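Local coordinates for UDP-N-acetylenolpyruvoylglucosamine reductase (PDB 3TX1), which catalyses the NADPH-dependent reduction of UDP-N-acetylenolpyruvoylglucosamine to UDP-N-acetylmuramate, an FAD-dependent step of peptidoglycan biosynthesis, at residues S244-P249 and V309-V315. Sequence-based numbering, arbitrary orientation.
Sequences SVFKRP and VELETEV
V245 O accepts a hydrogen bond from E314 N at 2.9 Å, and E312 O accepts one from K247 N at 2.8 Å. Together they make a single antiparallel bridge between F246 and T313, whose CA atoms lie 4.2 Å apart. V245 O also receives a CA-H...O contact from T313. S244, just before V245, is the predicted proton donor, and E314 is a predicted active-site residue next to R194; both lie at one end of the bridge within the C-terminal domain of MurB, where E314 CG approaches the backbone O of S244. E314 OE1 hydrogen-bonds O3 of a glycerol, probably from the crystallisation liquor.

The apolar half of the contact centres on the F246 ring. With CG anti to the carbonyl carbon (chi1 -63°), the ring is turned so that one face meets L311: CB of L311 sits over that face, 3.9 Å from the ring centroid, in a CH-pi contact, and the two side chains cross at roughly a right angle. V245 CG1 lies off toward the rim of the opposite face, and E312 O meets the ring edge in plane. I296 and V299 of helix 289-307 and I258 of helix 254-260 also touch the F246 side chain. Farther along, L311 CD2 reaches the P249 ring at CG, and V309 CG1 packs on P249 CB at 3.7 Å, with L257 touching both P249 and V309.

K247 runs extended beyond CG across the T313 carbonyl, its CE 3.3 Å from T313 O. This leaves NZ near two carboxylates without touching either, 5.6 Å from E312 OE1 and 5.4 Å from E314 OE2.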
ATOM      1  N   SER A 244       3.167  -9.856  -2.959  1.00 37.58           N
ATOM      2  CA  SER A 244       3.610 -11.095  -2.458  1.00 38.89           C
ATOM      3  C   SER A 244       2.760 -11.151  -1.183  1.00 35.15           C
ATOM      4  O   SER A 244       2.801 -10.243  -0.374  1.00 37.91           O
ATOM      5  CB  SER A 244       5.101 -11.005  -2.151  1.00 44.70           C
ATOM      6  OG  SER A 244       5.736 -12.270  -2.248  1.00 59.62           O
ATOM      7  N   VAL A 245       1.940 -12.181  -1.057  1.00 31.27           N
ATOM      8  CA  VAL A 245       1.061 -12.367   0.088  1.00 30.46           C
ATOM      9  C   VAL A 245       1.778 -12.633   1.435  1.00 31.14           C
ATOM     10  O   VAL A 245       1.286 -12.247   2.464  1.00 32.63           O
ATOM     11  CB  VAL A 245       0.030 -13.512  -0.215  1.00 29.72           C
ATOM     12  CG1 VAL A 245      -0.674 -13.983   1.046  1.00 31.43           C
ATOM     13  CG2 VAL A 245      -1.018 -13.079  -1.228  1.00 28.52           C
ATOM     14  N   PHE A 246       2.938 -13.280   1.435  1.00 32.15           N
ATOM     15  CA  PHE A 246       3.594 -13.669   2.694  1.00 32.74           C
ATOM     16  C   PHE A 246       4.996 -13.112   2.922  1.00 33.55           C
ATOM     17  O   PHE A 246       5.732 -12.906   1.989  1.00 35.98           O
ATOM     18  CB  PHE A 246       3.696 -15.212   2.765  1.00 31.73           C
ATOM     19  CG  PHE A 246       2.366 -15.914   2.797  1.00 29.95           C
ATOM     20  CD1 PHE A 246       1.812 -16.431   1.646  1.00 28.82           C
ATOM     21  CD2 PHE A 246       1.658 -16.042   3.991  1.00 31.23           C
ATOM     22  CE1 PHE A 246       0.585 -17.065   1.685  1.00 29.03           C
ATOM     23  CE2 PHE A 246       0.425 -16.670   4.048  1.00 29.09           C
ATOM     24  CZ  PHE A 246      -0.113 -17.189   2.892  1.00 29.45           C
ATOM     25  N   LYS A 247       5.392 -12.930   4.174  1.00 34.76           N
ATOM     26  CA  LYS A 247       6.767 -12.529   4.455  1.00 37.35           C
ATOM     27  C   LYS A 247       7.646 -13.723   4.093  1.00 39.59           C
ATOM     28  O   LYS A 247       7.165 -14.836   3.943  1.00 39.32           O
ATOM     29  CB  LYS A 247       6.941 -12.185   5.939  1.00 38.74           C
ATOM     30  CG  LYS A 247       5.880 -11.235   6.461  1.00 40.29           C
ATOM     31  CD  LYS A 247       6.073 -10.855   7.924  1.00 43.66           C
ATOM     32  CE  LYS A 247       5.112  -9.732   8.316  1.00 44.36           C
ATOM     33  NZ  LYS A 247       5.483  -9.079   9.604  1.00 48.24           N
ATOM     34  N   ARG A 248       8.941 -13.523   3.956  1.00 45.89           N
ATOM     35  CA  ARG A 248       9.780 -14.659   3.606  1.00 51.39           C
ATOM     36  C   ARG A 248      10.212 -15.407   4.891  1.00 53.79           C
ATOM     37  O   ARG A 248      10.857 -14.829   5.773  1.00 53.12           O
ATOM     38  CB  ARG A 248      10.959 -14.217   2.732  1.00 55.94           C
ATOM     39  CG  ARG A 248      11.761 -15.353   2.106  1.00 64.65           C
ATOM     40  CD  ARG A 248      13.109 -14.868   1.560  1.00 73.85           C
ATOM     41  NE  ARG A 248      13.159 -14.359   0.167  1.00 77.92           N
ATOM     42  CZ  ARG A 248      12.626 -13.217  -0.294  1.00 77.26           C
ATOM     43  NH1 ARG A 248      11.874 -12.442   0.484  1.00 74.68           N
ATOM     44  NH2 ARG A 248      12.802 -12.873  -1.572  1.00 73.30           N
ATOM     45  N   PRO A 249       9.868 -16.689   4.965  1.00 53.45           N
ATOM     46  CA  PRO A 249      10.278 -17.533   6.090  1.00 55.41           C
ATOM     47  C   PRO A 249      11.785 -17.770   6.074  1.00 64.69           C
ATOM     48  O   PRO A 249      12.357 -18.024   5.014  1.00 64.70           O
ATOM     49  CB  PRO A 249       9.536 -18.843   5.828  1.00 49.86           C
ATOM     50  CG  PRO A 249       9.364 -18.883   4.349  1.00 49.09           C
ATOM     51  CD  PRO A 249       9.163 -17.456   3.923  1.00 48.79           C
ATOM     52  N   VAL A 309       6.315 -25.065   8.452  1.00 68.15           N
ATOM     53  CA  VAL A 309       6.811 -23.722   8.358  1.00 65.62           C
ATOM     54  C   VAL A 309       5.612 -22.800   8.436  1.00 63.00           C
ATOM     55  O   VAL A 309       4.610 -23.047   7.768  1.00 59.91           O
ATOM     56  CB  VAL A 309       7.559 -23.513   7.028  1.00 63.30           C
ATOM     57  CG1 VAL A 309       8.095 -22.092   6.922  1.00 63.29           C
ATOM     58  CG2 VAL A 309       8.682 -24.524   6.854  1.00 65.16           C
ATOM     59  N   GLU A 310       5.729 -21.748   9.256  1.00 64.21           N
ATOM     60  CA  GLU A 310       4.698 -20.721   9.461  1.00 61.94           C
ATOM     61  C   GLU A 310       4.758 -19.614   8.434  1.00 58.11           C
ATOM     62  O   GLU A 310       5.637 -18.748   8.501  1.00 59.22           O
ATOM     63  CB  GLU A 310       4.891 -20.032  10.807  1.00 65.43           C
ATOM     64  CG  GLU A 310       4.608 -20.867  12.031  1.00 70.69           C
ATOM     65  CD  GLU A 310       3.129 -21.112  12.277  1.00 70.79           C
ATOM     66  OE1 GLU A 310       2.743 -21.241  13.486  1.00 74.58           O
ATOM     67  OE2 GLU A 310       2.366 -21.160  11.278  1.00 66.71           O
ATOM     68  N   LEU A 311       3.823 -19.590   7.499  1.00 54.13           N
ATOM     69  CA  LEU A 311       3.823 -18.483   6.558  1.00 50.66           C
ATOM     70  C   LEU A 311       3.042 -17.361   7.189  1.00 50.76           C
ATOM     71  O   LEU A 311       1.889 -17.529   7.547  1.00 51.16           O
ATOM     72  CB  LEU A 311       3.243 -18.875   5.206  1.00 47.04           C
ATOM     73  CG  LEU A 311       4.135 -19.740   4.326  1.00 46.13           C
ATOM     74  CD1 LEU A 311       3.344 -20.238   3.138  1.00 43.37           C
ATOM     75  CD2 LEU A 311       5.373 -18.981   3.870  1.00 46.26           C
ATOM     76  N   GLU A 312       3.685 -16.226   7.382  1.00 51.20           N
ATOM     77  CA  GLU A 312       3.001 -15.106   7.986  1.00 51.93           C
ATOM     78  C   GLU A 312       2.707 -14.098   6.920  1.00 49.36           C
ATOM     79  O   GLU A 312       3.527 -13.879   6.012  1.00 48.83           O
ATOM     80  CB  GLU A 312       3.819 -14.582   9.148  1.00 55.26           C
ATOM     81  CG  GLU A 312       3.958 -15.727  10.147  1.00 59.51           C
ATOM     82  CD  GLU A 312       4.749 -15.422  11.404  1.00 64.43           C
ATOM     83  OE1 GLU A 312       5.479 -14.381  11.434  1.00 64.75           O
ATOM     84  OE2 GLU A 312       4.635 -16.258  12.357  1.00 67.61           O
ATOM     85  N   THR A 313       1.513 -13.536   6.964  1.00 48.51           N
ATOM     86  CA  THR A 313       1.133 -12.620   5.909  1.00 47.26           C
ATOM     87  C   THR A 313       1.978 -11.331   5.917  1.00 48.71           C
ATOM     88  O   THR A 313       2.359 -10.822   6.972  1.00 51.96           O
ATOM     89  CB  THR A 313      -0.352 -12.245   6.007  1.00 46.37           C
ATOM     90  OG1 THR A 313      -0.617 -11.768   7.318  1.00 48.64           O
ATOM     91  CG2 THR A 313      -1.242 -13.427   5.765  1.00 46.09           C
ATOM     92  N   GLU A 314       2.321 -10.849   4.736  1.00 48.45           N
ATOM     93  CA  GLU A 314       2.965  -9.567   4.592  1.00 50.08           C
ATOM     94  C   GLU A 314       1.810  -8.585   4.417  1.00 47.92           C
ATOM     95  O   GLU A 314       1.716  -7.606   5.144  1.00 49.89           O
ATOM     96  CB  GLU A 314       3.956  -9.580   3.411  1.00 53.39           C
ATOM     97  CG  GLU A 314       4.191  -8.269   2.635  1.00 57.49           C
ATOM     98  CD  GLU A 314       4.946  -7.164   3.385  1.00 63.33           C
ATOM     99  OE1 GLU A 314       5.614  -6.319   2.720  1.00 67.70           O
ATOM    100  OE2 GLU A 314       4.878  -7.110   4.628  1.00 66.89           O
ATOM    101  N   VAL A 315       0.908  -8.883   3.490  1.00 45.47           N
ATOM    102  CA  VAL A 315      -0.283  -8.085   3.233  1.00 44.62           C
ATOM    103  C   VAL A 315      -1.126  -7.821   4.515  1.00 46.45           C
ATOM    104  O   VAL A 315      -1.281  -8.719   5.368  1.00 47.58           O
ATOM    105  CB  VAL A 315      -1.133  -8.829   2.194  1.00 44.49           C
ATOM    106  CG1 VAL A 315      -1.734 -10.101   2.802  1.00 45.12           C
ATOM    107  CG2 VAL A 315      -2.245  -7.947   1.671  1.00 45.65           C
TER